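Long-range contacts in peptidoglycan-N-acetylmuramic acid deacetylase PdaC (Bacillus subtilis subsp. subtilis str. 168, PDB 6H8N), which removes acetyl groups from N-acetylmuramic acid residues of peptidoglycan, which makes the cell wall resistant to lysozyme, and also deacetylates short chitin oligomers: residues T24-L29 with P52-R57; P102-P107 with K121-L126; R145-A150 with K174-Q179. The protein carries 1 engineered substitution. All blocks are in the same frame, centred on the assembly; numbering follows the deposited sequence.

In the fold
All three contacts lie in the NodB homology domain, the C-terminal catalytic part of PdaC. They follow one another along the chain, and no two of them touch. Contact 1 pairs two outer helices, with the centre of the contact about 13 Å from the centre of the chain; the side chain of T25 is about 12 Å from the zinc ion. Contact 2 pairs two short strands and comes nearest to the site, with the side chain of R106 about 7 Å from the zinc. Contact 3 joins two helix ends at the surface, away from the annotated sites. The centres of contacts 2 and 3 are about 25 Å apart, on opposite sides of the chain centre.

Contact 1 of 3, residues T24-L29 with P52-R57; sequences TTNQIL and PETLIR
R57 reaches across to N26 and grips it twice with one nitrogen. NH1 donates to the backbone O of N26 at 3.3 Å. It also donates to the side-chain OD1 of N26, again at 3.3 Å. Both bonds are long and bent; the N-H...O angle to OD1 is 147°, and NH1 sits above the amide plane there. R57 spans the gap because its CG is anti to the backbone N (chi1 -177°) and the chain stays extended as far as NE. The other nitrogens form salt bridges outside the contact, NH2 with D30 and NE with E61. The guanidinium is thus held from several directions.

A water bridges the helices between N26 and T54. It donates to N26 OD1 at 2.6 Å and hydrogen-bonds to T54 OG1.

The apolar contacts lie beside these bonds. L29 CB sits over one face of the R57 guanidinium, 3.6 Å from NH2. L29 CD1 follows the aliphatic part of the same arginine. The methyls T25 CG2 and T54 CG2 meet at 3.8 Å, while T25 OG1 is bound to D160.

T25 and L29 also rest on F41 of strand 40-43. The segments run at 15° to each other. Helix 22-35 rests on strand 40-43 of the parallel sheet, with helix 52-60 beside it, as in the outer helix layer of the distorted beta/alpha barrel of NodB deacetylases.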
ATOM      1  N   THR A  24      -0.993  13.631  -8.047  1.00 11.47           N
ATOM      2  CA  THR A  24      -0.074  12.506  -8.137  1.00 12.73           C
ATOM      3  C   THR A  24      -0.799  11.166  -8.045  1.00 10.84           C
ATOM      4  O   THR A  24      -0.545  10.270  -8.857  1.00 11.54           O
ATOM      5  CB  THR A  24       0.998  12.624  -7.053  1.00 12.99           C
ATOM      6  OG1 THR A  24       0.371  12.832  -5.786  1.00 12.55           O
ATOM      7  CG2 THR A  24       1.906  13.802  -7.326  1.00 17.14           C
ATOM      8  N   THR A  25      -1.741  11.023  -7.110  1.00 11.00           N
ATOM      9  CA  THR A  25      -2.481   9.776  -6.975  1.00  9.63           C
ATOM     10  C   THR A  25      -3.255   9.439  -8.237  1.00 10.74           C
ATOM     11  O   THR A  25      -3.290   8.276  -8.651  1.00 10.42           O
ATOM     12  CB  THR A  25      -3.420   9.852  -5.771  1.00 10.50           C
ATOM     13  OG1 THR A  25      -2.679  10.253  -4.610  1.00 11.11           O
ATOM     14  CG2 THR A  25      -4.107   8.510  -5.525  1.00 11.09           C
ATOM     15  N   ASN A  26      -3.885  10.435  -8.879  1.00 11.22           N
ATOM     16  CA  ASN A  26      -4.649  10.128 -10.092  1.00 10.72           C
ATOM     17  C   ASN A  26      -3.752   9.638 -11.223  1.00 10.64           C
ATOM     18  O   ASN A  26      -4.156   8.794 -12.028  1.00 10.55           O
ATOM     19  CB  ASN A  26      -5.455  11.330 -10.576  1.00 12.28           C
ATOM     20  CG  ASN A  26      -6.686  11.580  -9.753  1.00 14.41           C
ATOM     21  OD1 ASN A  26      -7.316  10.650  -9.234  1.00 15.58           O
ATOM     22  ND2 ASN A  26      -7.085  12.835  -9.684  1.00 15.99           N
ATOM     23  N   GLN A  27      -2.545  10.191 -11.324  1.00 10.73           N
ATOM     24  CA  GLN A  27      -1.606   9.727 -12.336  1.00 10.94           C
ATOM     25  C   GLN A  27      -1.231   8.269 -12.095  1.00 10.75           C
ATOM     26  O   GLN A  27      -1.187   7.466 -13.033  1.00 10.58           O
ATOM     27  CB  GLN A  27      -0.374  10.634 -12.304  1.00 13.09           C
ATOM     28  CG  GLN A  27       0.614  10.367 -13.395  1.00 15.35           C
ATOM     29  CD  GLN A  27       1.895  11.160 -13.230  1.00 16.04           C
ATOM     30  OE1 GLN A  27       1.881  12.342 -12.889  1.00 21.48           O
ATOM     31  NE2 GLN A  27       3.001  10.510 -13.486  1.00 18.29           N
ATOM     32  N   ILE A  28      -1.000   7.896 -10.828  1.00 10.06           N
ATOM     33  CA  ILE A  28      -0.669   6.518 -10.494  1.00 10.22           C
ATOM     34  C   ILE A  28      -1.850   5.603 -10.787  1.00  9.64           C
ATOM     35  O   ILE A  28      -1.687   4.517 -11.351  1.00  9.72           O
ATOM     36  CB  ILE A  28      -0.218   6.445  -9.027  1.00 10.13           C
ATOM     37  CG1 ILE A  28       1.125   7.175  -8.857  1.00 11.21           C
ATOM     38  CG2 ILE A  28      -0.123   4.996  -8.538  1.00 10.78           C
ATOM     39  CD1 ILE A  28       1.471   7.522  -7.433  1.00 14.41           C
ATOM     40  N   LEU A  29      -3.060   6.031 -10.420  1.00  9.91           N
ATOM     41  CA  LEU A  29      -4.253   5.250 -10.731  1.00  9.78           C
ATOM     42  C   LEU A  29      -4.401   5.063 -12.235  1.00  9.88           C
ATOM     43  O   LEU A  29      -4.770   3.982 -12.692  1.00  9.77           O
ATOM     44  CB  LEU A  29      -5.499   5.912 -10.151  1.00  9.81           C
ATOM     45  CG  LEU A  29      -5.589   5.864  -8.625  1.00  9.27           C
ATOM     46  CD1 LEU A  29      -6.674   6.797  -8.128  1.00 11.15           C
ATOM     47  CD2 LEU A  29      -5.854   4.445  -8.136  1.00 10.36           C
ATOM     48  N   PRO A  52     -12.256  13.216  -0.975  1.00 11.35           N
ATOM     49  CA  PRO A  52     -13.066  11.984  -0.916  1.00 10.51           C
ATOM     50  C   PRO A  52     -13.239  11.332  -2.273  1.00 11.82           C
ATOM     51  O   PRO A  52     -13.330  10.093  -2.370  1.00 11.86           O
ATOM     52  CB  PRO A  52     -14.403  12.478  -0.347  1.00 11.86           C
ATOM     53  CG  PRO A  52     -14.437  13.962  -0.670  1.00 12.69           C
ATOM     54  CD  PRO A  52     -13.008  14.391  -0.517  1.00 12.12           C
ATOM     55  N   GLU A  53     -13.288  12.137  -3.342  1.00 12.34           N
ATOM     56  CA  GLU A  53     -13.431  11.587  -4.689  1.00 12.89           C
ATOM     57  C   GLU A  53     -12.302  10.626  -5.040  1.00 11.82           C
ATOM     58  O   GLU A  53     -12.505   9.672  -5.804  1.00 12.05           O
ATOM     59  CB  GLU A  53     -13.451  12.736  -5.715  1.00 16.78           C
ATOM     60  CG  GLU A  53     -12.129  13.562  -5.844  1.00 21.85           C
ATOM     61  CD  GLU A  53     -11.915  14.643  -4.749  1.00 22.93           C
ATOM     62  OE1 GLU A  53     -12.739  14.830  -3.811  1.00 17.80           O
ATOM     63  OE2 GLU A  53     -10.878  15.332  -4.866  1.00 36.62           O
ATOM     64  N   THR A  54     -11.100  10.883  -4.541  1.00 10.93           N
ATOM     65  CA  THR A  54      -9.969  10.047  -4.895  1.00 10.37           C
ATOM     66  C   THR A  54     -10.021   8.714  -4.161  1.00  9.33           C
ATOM     67  O   THR A  54      -9.634   7.691  -4.726  1.00  9.49           O
ATOM     68  CB  THR A  54      -8.686  10.824  -4.618  1.00 10.85           C
ATOM     69  OG1 THR A  54      -8.772  12.120  -5.243  1.00 13.58           O
ATOM     70  CG2 THR A  54      -7.489  10.097  -5.172  1.00 11.89           C
ATOM     71  N   LEU A  55     -10.537   8.703  -2.931  1.00  9.58           N
ATOM     72  CA  LEU A  55     -10.801   7.434  -2.251  1.00  9.30           C
ATOM     73  C   LEU A  55     -11.795   6.603  -3.051  1.00  9.52           C
ATOM     74  O   LEU A  55     -11.591   5.408  -3.269  1.00  9.06           O
ATOM     75  CB  LEU A  55     -11.359   7.698  -0.850  1.00  9.69           C
ATOM     76  CG  LEU A  55     -11.868   6.469  -0.119  1.00 10.24           C
ATOM     77  CD1 LEU A  55     -10.751   5.485   0.151  1.00 13.04           C
ATOM     78  CD2 LEU A  55     -12.574   6.854   1.152  1.00 10.39           C
ATOM     79  N   ILE A  56     -12.900   7.222  -3.481  1.00  9.71           N
ATOM     80  CA  ILE A  56     -13.872   6.481  -4.270  1.00  9.88           C
ATOM     81  C   ILE A  56     -13.229   5.923  -5.533  1.00  9.96           C
ATOM     82  O   ILE A  56     -13.452   4.763  -5.888  1.00 10.20           O
ATOM     83  CB  ILE A  56     -15.120   7.342  -4.567  1.00 10.24           C
ATOM     84  CG1 ILE A  56     -15.865   7.718  -3.280  1.00 11.50           C
ATOM     85  CG2 ILE A  56     -16.039   6.622  -5.555  1.00 12.58           C
ATOM     86  CD1 ILE A  56     -16.390   6.551  -2.507  1.00 12.10           C
ATOM     87  N   ARG A  57     -12.435   6.733  -6.231  1.00  9.70           N
ATOM     88  CA  ARG A  57     -11.826   6.260  -7.466  1.00 10.91           C
ATOM     89  C   ARG A  57     -10.906   5.062  -7.225  1.00 10.44           C
ATOM     90  O   ARG A  57     -10.949   4.070  -7.965  1.00 10.88           O
ATOM     91  CB  ARG A  57     -11.070   7.384  -8.173  1.00 11.01           C
ATOM     92  CG  ARG A  57     -10.504   6.918  -9.504  1.00 13.46           C
ATOM     93  CD  ARG A  57      -9.788   7.981 -10.337  1.00 12.62           C
ATOM     94  NE  ARG A  57      -9.180   7.218 -11.411  1.00 12.61           N
ATOM     95  CZ  ARG A  57      -8.073   7.518 -12.077  1.00 12.81           C
ATOM     96  NH1 ARG A  57      -7.434   8.656 -11.859  1.00 14.24           N
ATOM     97  NH2 ARG A  57      -7.608   6.644 -12.955  1.00 13.63           N
TER
HETATM   98  O   HOH W   1      -9.598  11.127  -7.989  1.00 20.57           O

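Contact 2 of 3, residues P102-P107 with K121-L126; sequences PTLVRP and KMDVAL
T103 and D123 start the backbone pairing of two parallel strands. D123 N donates to T103 O at 2.9 Å, nearly straight. The next bond runs the other way, from V105 N to D123 O at 2.9 Å. A125 N then returns to V105 O, also at 2.9 Å. L104 stands level with D123, and V105 with V124. The CA of L104 and the CA of V124 add C-H...O contacts, to D123 O and V105 O respectively.

The two strands belong to a beta-alpha-beta unit, with helix 114-120 between them. N67 of strand 64-67 bonds to the backbone of L104 and R106, which is consistent with the unit continuing the parallel barrel of the NodB fold.

R106 extends the pairing with its side chain. NE donates to A125 O at 2.9 Å, with an N-H...O angle of 173° and the oxygen in the guanidinium plane. A bend at chi3 (-80°) turns the group toward that carbonyl. NH2 adds a weak bond to L126 O at 2.9 Å. NH1 bonds to T15 and to the engineered S17, at the position of the probable proton acceptor. The backbone O of R106 bonds to ND1 of the zinc ligand H68, a bond that would steady this metal ligand.

Apolar side chains pack along the strands. M122 crosses V105 at about a right angle, with M122 CB 3.7 Å from V105 CG1. The M122 chain bends at chi3 and brings CE to 3.5 Å from P102 O. Its CE lies equally near L104 O. V105 CG1 also meets V124 CG2. P107 CD touches V124 CG1 and L126 CD2, crossing both side chains at about a right angle. I87 of helix 80-98 covers V105 and M122.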
ATOM      1  N   PRO A 102     -11.204  -0.556   6.190  1.00 10.92           N
ATOM      2  CA  PRO A 102      -9.874  -1.155   5.997  1.00 11.45           C
ATOM      3  C   PRO A 102      -9.587  -2.203   7.055  1.00 10.72           C
ATOM      4  O   PRO A 102      -9.993  -2.074   8.208  1.00 11.35           O
ATOM      5  CB  PRO A 102      -8.923   0.034   6.150  1.00 10.36           C
ATOM      6  CG  PRO A 102      -9.759   1.223   5.733  1.00 10.22           C
ATOM      7  CD  PRO A 102     -11.146   0.904   6.275  1.00 10.90           C
ATOM      8  N   THR A 103      -8.855  -3.235   6.637  1.00 11.27           N
ATOM      9  CA  THR A 103      -8.325  -4.228   7.557  1.00 12.74           C
ATOM     10  C   THR A 103      -6.830  -4.088   7.776  1.00 12.09           C
ATOM     11  O   THR A 103      -6.311  -4.647   8.750  1.00 13.52           O
ATOM     12  CB  THR A 103      -8.611  -5.643   7.044  1.00 15.54           C
ATOM     13  OG1 THR A 103      -7.990  -5.807   5.786  1.00 17.11           O
ATOM     14  CG2 THR A 103     -10.109  -5.878   6.889  1.00 21.96           C
ATOM     15  N   LEU A 104      -6.138  -3.326   6.931  1.00  9.83           N
ATOM     16  CA  LEU A 104      -4.695  -3.155   7.001  1.00 10.11           C
ATOM     17  C   LEU A 104      -4.367  -1.797   7.591  1.00  9.21           C
ATOM     18  O   LEU A 104      -4.964  -0.783   7.211  1.00  9.98           O
ATOM     19  CB  LEU A 104      -4.069  -3.232   5.608  1.00 10.71           C
ATOM     20  CG  LEU A 104      -4.358  -4.474   4.775  1.00 10.49           C
ATOM     21  CD1 LEU A 104      -3.772  -4.315   3.384  1.00 13.85           C
ATOM     22  CD2 LEU A 104      -3.794  -5.695   5.454  1.00 14.15           C
ATOM     23  N   VAL A 105      -3.386  -1.765   8.488  1.00 10.21           N
ATOM     24  CA  VAL A 105      -2.876  -0.519   9.036  1.00 10.13           C
ATOM     25  C   VAL A 105      -1.377  -0.452   8.784  1.00  9.66           C
ATOM     26  O   VAL A 105      -0.673  -1.466   8.880  1.00 10.68           O
ATOM     27  CB  VAL A 105      -3.209  -0.372  10.539  1.00 11.16           C
ATOM     28  CG1 VAL A 105      -2.535  -1.450  11.377  1.00 12.11           C
ATOM     29  CG2 VAL A 105      -2.855   1.033  11.057  1.00 12.27           C
ATOM     30  N   ARG A 106      -0.895   0.740   8.451  1.00  9.92           N
ATOM     31  CA  ARG A 106       0.531   0.976   8.253  1.00  9.69           C
ATOM     32  C   ARG A 106       0.924   2.136   9.156  1.00  9.58           C
ATOM     33  O   ARG A 106       0.665   3.302   8.824  1.00  9.90           O
ATOM     34  CB  ARG A 106       0.827   1.267   6.796  1.00  9.50           C
ATOM     35  CG  ARG A 106       2.285   1.556   6.517  1.00 10.16           C
ATOM     36  CD  ARG A 106       2.549   1.642   5.037  1.00 10.81           C
ATOM     37  NE  ARG A 106       2.682   0.338   4.407  1.00 10.14           N
ATOM     38  CZ  ARG A 106       2.934   0.163   3.117  1.00  9.66           C
ATOM     39  NH1 ARG A 106       3.031   1.213   2.303  1.00  9.73           N
ATOM     40  NH2 ARG A 106       3.104  -1.058   2.639  1.00  9.09           N
ATOM     41  N   PRO A 107       1.519   1.866  10.316  1.00 10.26           N
ATOM     42  CA  PRO A 107       1.866   2.953  11.239  1.00 10.46           C
ATOM     43  C   PRO A 107       2.896   3.870  10.610  1.00 10.58           C
ATOM     44  O   PRO A 107       3.867   3.380  10.022  1.00 11.27           O
ATOM     45  CB  PRO A 107       2.462   2.206  12.435  1.00 12.44           C
ATOM     46  CG  PRO A 107       1.771   0.865  12.410  1.00 16.83           C
ATOM     47  CD  PRO A 107       1.705   0.541  10.926  1.00 13.41           C
ATOM     48  N   LYS A 121      -6.216  -4.030  16.598  1.00 27.03           N
ATOM     49  CA  LYS A 121      -7.045  -5.094  16.032  1.00 29.51           C
ATOM     50  C   LYS A 121      -7.105  -4.992  14.511  1.00 31.07           C
ATOM     51  O   LYS A 121      -8.157  -5.166  13.895  1.00 25.82           O
ATOM     52  CB  LYS A 121      -8.448  -5.097  16.640  1.00 38.01           C
ATOM     53  N   MET A 122      -5.962  -4.688  13.903  1.00 20.15           N
ATOM     54  CA  MET A 122      -5.831  -4.610  12.458  1.00 18.53           C
ATOM     55  C   MET A 122      -4.577  -5.362  12.064  1.00 14.21           C
ATOM     56  O   MET A 122      -3.715  -5.640  12.892  1.00 21.06           O
ATOM     57  CB  MET A 122      -5.761  -3.153  11.977  1.00 16.22           C
ATOM     58  CG  MET A 122      -7.044  -2.373  12.275  1.00 16.53           C
ATOM     59  SD  MET A 122      -7.023  -0.677  11.690  1.00 16.57           S
ATOM     60  CE  MET A 122      -7.197  -0.895   9.929  1.00 10.87           C
ATOM     61  N   ASP A 123      -4.467  -5.671  10.783  1.00 13.62           N
ATOM     62  CA  ASP A 123      -3.311  -6.358  10.207  0.52 14.35           C
ATOM     63  C   ASP A 123      -2.249  -5.311   9.861  1.00 14.40           C
ATOM     64  O   ASP A 123      -2.501  -4.443   9.016  1.00 14.11           O
ATOM     65  CB  ASP A 123      -3.822  -7.059   8.942  0.52 16.95           C
ATOM     66  CG  ASP A 123      -2.745  -7.797   8.161  0.52 21.83           C
ATOM     67  OD1 ASP A 123      -1.546  -7.660   8.468  0.52 27.14           O
ATOM     68  OD2 ASP A 123      -3.129  -8.519   7.208  0.52 24.87           O
ATOM     69  N   VAL A 124      -1.082  -5.380  10.498  1.00 12.78           N
ATOM     70  CA  VAL A 124      -0.010  -4.412  10.272  1.00 12.64           C
ATOM     71  C   VAL A 124       0.715  -4.778   8.991  1.00 12.84           C
ATOM     72  O   VAL A 124       1.236  -5.891   8.862  1.00 18.21           O
ATOM     73  CB  VAL A 124       0.962  -4.398  11.456  1.00 14.30           C
ATOM     74  CG1 VAL A 124       2.150  -3.498  11.161  1.00 15.07           C
ATOM     75  CG2 VAL A 124       0.229  -3.947  12.737  1.00 17.16           C
ATOM     76  N   ALA A 125       0.755  -3.850   8.036  1.00 10.73           N
ATOM     77  CA  ALA A 125       1.293  -4.093   6.702  1.00 11.26           C
ATOM     78  C   ALA A 125       2.423  -3.109   6.441  1.00 11.38           C
ATOM     79  O   ALA A 125       2.178  -1.925   6.184  1.00 10.41           O
ATOM     80  CB  ALA A 125       0.198  -3.924   5.661  1.00 12.14           C
ATOM     81  N   LEU A 126       3.656  -3.601   6.512  1.00 10.65           N
ATOM     82  CA  LEU A 126       4.834  -2.790   6.238  1.00 12.03           C
ATOM     83  C   LEU A 126       5.360  -3.099   4.842  1.00 11.44           C
ATOM     84  O   LEU A 126       4.560  -3.180   3.908  1.00 11.31           O
ATOM     85  CB  LEU A 126       5.851  -2.930   7.369  1.00 13.03           C
ATOM     86  CG  LEU A 126       5.290  -2.516   8.741  1.00 13.34           C
ATOM     87  CD1 LEU A 126       6.391  -2.571   9.777  1.00 19.90           C
ATOM     88  CD2 LEU A 126       4.621  -1.142   8.739  1.00 17.61           C
TER
HETATM   89  O   HOH W   2      -6.350  -7.961   6.522  1.00 25.81           O

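Contact 3 of 3, residues R145-A150 with K174-Q179; sequences RVMNQA and KKLTDQ
M147 turns the same way at all three side-chain torsions (chi1 -65°, chi2 -51°, chi3 -60°). The chain therefore curls instead of running straight, and its methyl CE is set between K175, L176 and Q179. In L176 the first torsion leaves CG opposite the carbonyl carbon, and the second then directs CD2 at M147 and A150.

The thioether makes most of the contact. M147 CE lies 3.6 Å from K175 CB, and SD is near the same atom at 4.1 Å. The methyl also meets L176 CD2 at 3.8 Å. L176 CD2 has a second neighbour in A150 CB, again at 3.8 Å. One leucine methyl thus touches both the last turn of helix 139-149, through M147, and the residue that follows it, A150.

The two helices flank strand 155-159 in the chain order, helix 139-149 before it and helix 163-178 after it. Both are outer helices of the NodB barrel, and they meet here close to their C-terminal ends. Strand 11-17 lies beneath: A150 packs on I12 and L176 on L14. L183 of strand 182-183 also touches L176.

Polar groups lie at the solvent side. Q179 has an extended chain beyond CG, running past M147 in the opposite direction. Its NE2 comes to 3.5 Å from M147 CE. The same nitrogen donates to a water at 3.0 Å. That water in turn donates to the backbone O of M147, also at 3.0 Å, and so links the two segments. No direct hydrogen bond crosses between them. K175 meets the methionine through CB, while its NZ forms a salt bridge with E171.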
ATOM      1  N   ARG A 145      16.407   2.114  -8.020  1.00 10.61           N
ATOM      2  CA  ARG A 145      16.434   1.450  -6.718  1.00 11.42           C
ATOM      3  C   ARG A 145      15.344   0.378  -6.647  1.00 12.73           C
ATOM      4  O   ARG A 145      15.595  -0.768  -6.239  1.00 14.65           O
ATOM      5  CB  ARG A 145      16.267   2.478  -5.588  1.00 14.77           C
ATOM      6  CG  ARG A 145      17.476   3.363  -5.319  1.00 16.76           C
ATOM      7  CD  ARG A 145      17.315   4.284  -4.080  1.00 19.31           C
ATOM      8  NE  ARG A 145      17.496   3.537  -2.826  1.00 30.65           N
ATOM      9  CZ  ARG A 145      17.673   4.076  -1.615  1.00 35.48           C
ATOM     10  NH1 ARG A 145      17.840   3.287  -0.559  1.00 37.49           N
ATOM     11  NH2 ARG A 145      17.674   5.390  -1.436  1.00 34.20           N
ATOM     12  N   VAL A 146      14.133   0.718  -7.073  1.00 10.72           N
ATOM     13  CA  VAL A 146      13.050  -0.259  -7.033  1.00 11.77           C
ATOM     14  C   VAL A 146      13.330  -1.421  -7.979  1.00 11.50           C
ATOM     15  O   VAL A 146      13.194  -2.596  -7.609  1.00 12.10           O
ATOM     16  CB  VAL A 146      11.700   0.407  -7.342  1.00 10.62           C
ATOM     17  CG1 VAL A 146      10.608  -0.645  -7.541  1.00 12.21           C
ATOM     18  CG2 VAL A 146      11.334   1.392  -6.245  1.00 11.09           C
ATOM     19  N   MET A 147      13.700  -1.124  -9.226  1.00 11.20           N
ATOM     20  CA  MET A 147      13.851  -2.194 -10.200  1.00 11.58           C
ATOM     21  C   MET A 147      15.018  -3.113  -9.859  1.00 13.35           C
ATOM     22  O   MET A 147      14.949  -4.318 -10.139  1.00 14.22           O
ATOM     23  CB  MET A 147      13.993  -1.629 -11.611  1.00 12.32           C
ATOM     24  CG  MET A 147      12.779  -0.889 -12.128  1.00 13.61           C
ATOM     25  SD  MET A 147      11.210  -1.780 -11.996  1.00 13.65           S
ATOM     26  CE  MET A 147      11.549  -3.223 -12.995  1.00 13.09           C
ATOM     27  N   ASN A 148      16.061  -2.596  -9.209  1.00 11.46           N
ATOM     28  CA  ASN A 148      17.170  -3.447  -8.814  1.00 12.64           C
ATOM     29  C   ASN A 148      16.796  -4.370  -7.660  1.00 12.79           C
ATOM     30  O   ASN A 148      17.385  -5.448  -7.522  1.00 18.41           O
ATOM     31  CB  ASN A 148      18.390  -2.605  -8.456  1.00 14.63           C
ATOM     32  CG  ASN A 148      19.023  -1.961  -9.667  1.00 22.45           C
ATOM     33  OD1 ASN A 148      18.748  -2.344 -10.801  1.00 25.07           O
ATOM     34  ND2 ASN A 148      19.861  -0.967  -9.431  1.00 28.53           N
ATOM     35  N   GLN A 149      15.831  -3.980  -6.829  1.00 11.77           N
ATOM     36  CA  GLN A 149      15.435  -4.763  -5.665  1.00 12.00           C
ATOM     37  C   GLN A 149      14.150  -5.555  -5.871  1.00 11.35           C
ATOM     38  O   GLN A 149      13.807  -6.383  -5.017  1.00 12.84           O
ATOM     39  CB  GLN A 149      15.274  -3.834  -4.459  1.00 12.94           C
ATOM     40  CG  GLN A 149      16.577  -3.188  -4.020  1.00 14.99           C
ATOM     41  CD  GLN A 149      16.368  -2.119  -2.966  1.00 24.40           C
ATOM     42  OE1 GLN A 149      15.863  -2.388  -1.878  1.00 31.97           O
ATOM     43  NE2 GLN A 149      16.759  -0.887  -3.291  1.00 31.86           N
ATOM     44  N   ALA A 150      13.425  -5.307  -6.946  1.00 11.78           N
ATOM     45  CA  ALA A 150      12.149  -5.976  -7.149  1.00 11.88           C
ATOM     46  C   ALA A 150      12.362  -7.477  -7.285  1.00 12.88           C
ATOM     47  O   ALA A 150      13.376  -7.947  -7.808  1.00 13.39           O
ATOM     48  CB  ALA A 150      11.474  -5.438  -8.407  1.00 15.13           C
ATOM     49  N   LYS A 174       5.167   0.010 -15.601  1.00  9.13           N
ATOM     50  CA  LYS A 174       5.406  -0.482 -16.958  1.00  9.76           C
ATOM     51  C   LYS A 174       6.467  -1.577 -16.975  1.00  9.40           C
ATOM     52  O   LYS A 174       6.283  -2.637 -17.590  1.00 10.62           O
ATOM     53  CB  LYS A 174       5.836   0.658 -17.861  1.00 11.12           C
ATOM     54  CG  LYS A 174       6.050   0.197 -19.299  1.00 14.99           C
ATOM     55  CD  LYS A 174       6.601   1.295 -20.186  1.00 18.26           C
ATOM     56  CE  LYS A 174       6.570   0.898 -21.662  1.00 21.86           C
ATOM     57  NZ  LYS A 174       5.169   0.718 -22.160  1.00 19.94           N
ATOM     58  N   LYS A 175       7.598  -1.331 -16.334  1.00  9.67           N
ATOM     59  CA  LYS A 175       8.696  -2.290 -16.394  1.00  9.99           C
ATOM     60  C   LYS A 175       8.354  -3.598 -15.692  1.00  9.97           C
ATOM     61  O   LYS A 175       8.694  -4.675 -16.183  1.00 10.64           O
ATOM     62  CB  LYS A 175       9.979  -1.664 -15.855  1.00 10.22           C
ATOM     63  CG  LYS A 175      10.521  -0.603 -16.780  1.00 10.70           C
ATOM     64  CD  LYS A 175      11.854  -0.076 -16.334  1.00 12.94           C
ATOM     65  CE  LYS A 175      12.507   0.697 -17.476  1.00 12.42           C
ATOM     66  NZ  LYS A 175      13.720   1.392 -17.048  1.00 18.58           N
ATOM     67  N   LEU A 176       7.693  -3.533 -14.537  1.00  9.01           N
ATOM     68  CA  LEU A 176       7.291  -4.768 -13.868  1.00 10.05           C
ATOM     69  C   LEU A 176       6.260  -5.529 -14.689  1.00  9.59           C
ATOM     70  O   LEU A 176       6.324  -6.765 -14.775  1.00 11.00           O
ATOM     71  CB  LEU A 176       6.752  -4.483 -12.467  1.00  9.97           C
ATOM     72  CG  LEU A 176       7.763  -3.945 -11.460  1.00 11.55           C
ATOM     73  CD1 LEU A 176       7.006  -3.462 -10.217  1.00 12.21           C
ATOM     74  CD2 LEU A 176       8.808  -5.004 -11.106  1.00 13.72           C
ATOM     75  N   THR A 177       5.321  -4.816 -15.307  1.00 10.00           N
ATOM     76  CA  THR A 177       4.354  -5.470 -16.179  1.00 11.35           C
ATOM     77  C   THR A 177       5.065  -6.122 -17.360  1.00 11.94           C
ATOM     78  O   THR A 177       4.768  -7.272 -17.710  1.00 12.80           O
ATOM     79  CB  THR A 177       3.288  -4.461 -16.624  1.00 12.00           C
ATOM     80  OG1 THR A 177       2.623  -3.941 -15.468  1.00 13.46           O
ATOM     81  CG2 THR A 177       2.260  -5.123 -17.522  1.00 14.60           C
ATOM     82  N   ASP A 178       6.022  -5.414 -17.962  1.00 11.65           N
ATOM     83  CA  ASP A 178       6.771  -5.968 -19.090  1.00 12.93           C
ATOM     84  C   ASP A 178       7.541  -7.216 -18.669  1.00 12.74           C
ATOM     85  O   ASP A 178       7.758  -8.122 -19.491  1.00 15.68           O
ATOM     86  CB  ASP A 178       7.768  -4.937 -19.638  1.00 12.64           C
ATOM     87  CG  ASP A 178       7.132  -3.839 -20.500  1.00 15.03           C
ATOM     88  OD1 ASP A 178       5.962  -3.934 -20.932  1.00 15.60           O
ATOM     89  OD2 ASP A 178       7.869  -2.857 -20.792  1.00 16.81           O
ATOM     90  N   GLN A 179       7.998  -7.278 -17.421  1.00 11.61           N
ATOM     91  CA  GLN A 179       8.708  -8.441 -16.895  1.00 13.96           C
ATOM     92  C   GLN A 179       7.785  -9.590 -16.505  1.00 14.50           C
ATOM     93  O   GLN A 179       8.286 -10.644 -16.085  1.00 19.03           O
ATOM     94  CB  GLN A 179       9.572  -8.051 -15.693  1.00 13.61           C
ATOM     95  CG  GLN A 179      10.786  -7.226 -16.049  1.00 14.64           C
ATOM     96  CD  GLN A 179      11.678  -7.053 -14.871  1.00 17.95           C
ATOM     97  OE1 GLN A 179      11.661  -7.886 -13.967  1.00 23.76           O
ATOM     98  NE2 GLN A 179      12.473  -5.992 -14.863  1.00 18.16           N
TER
HETATM   99  O   HOH W   3      14.673  -5.414 -12.888  1.00 27.03           O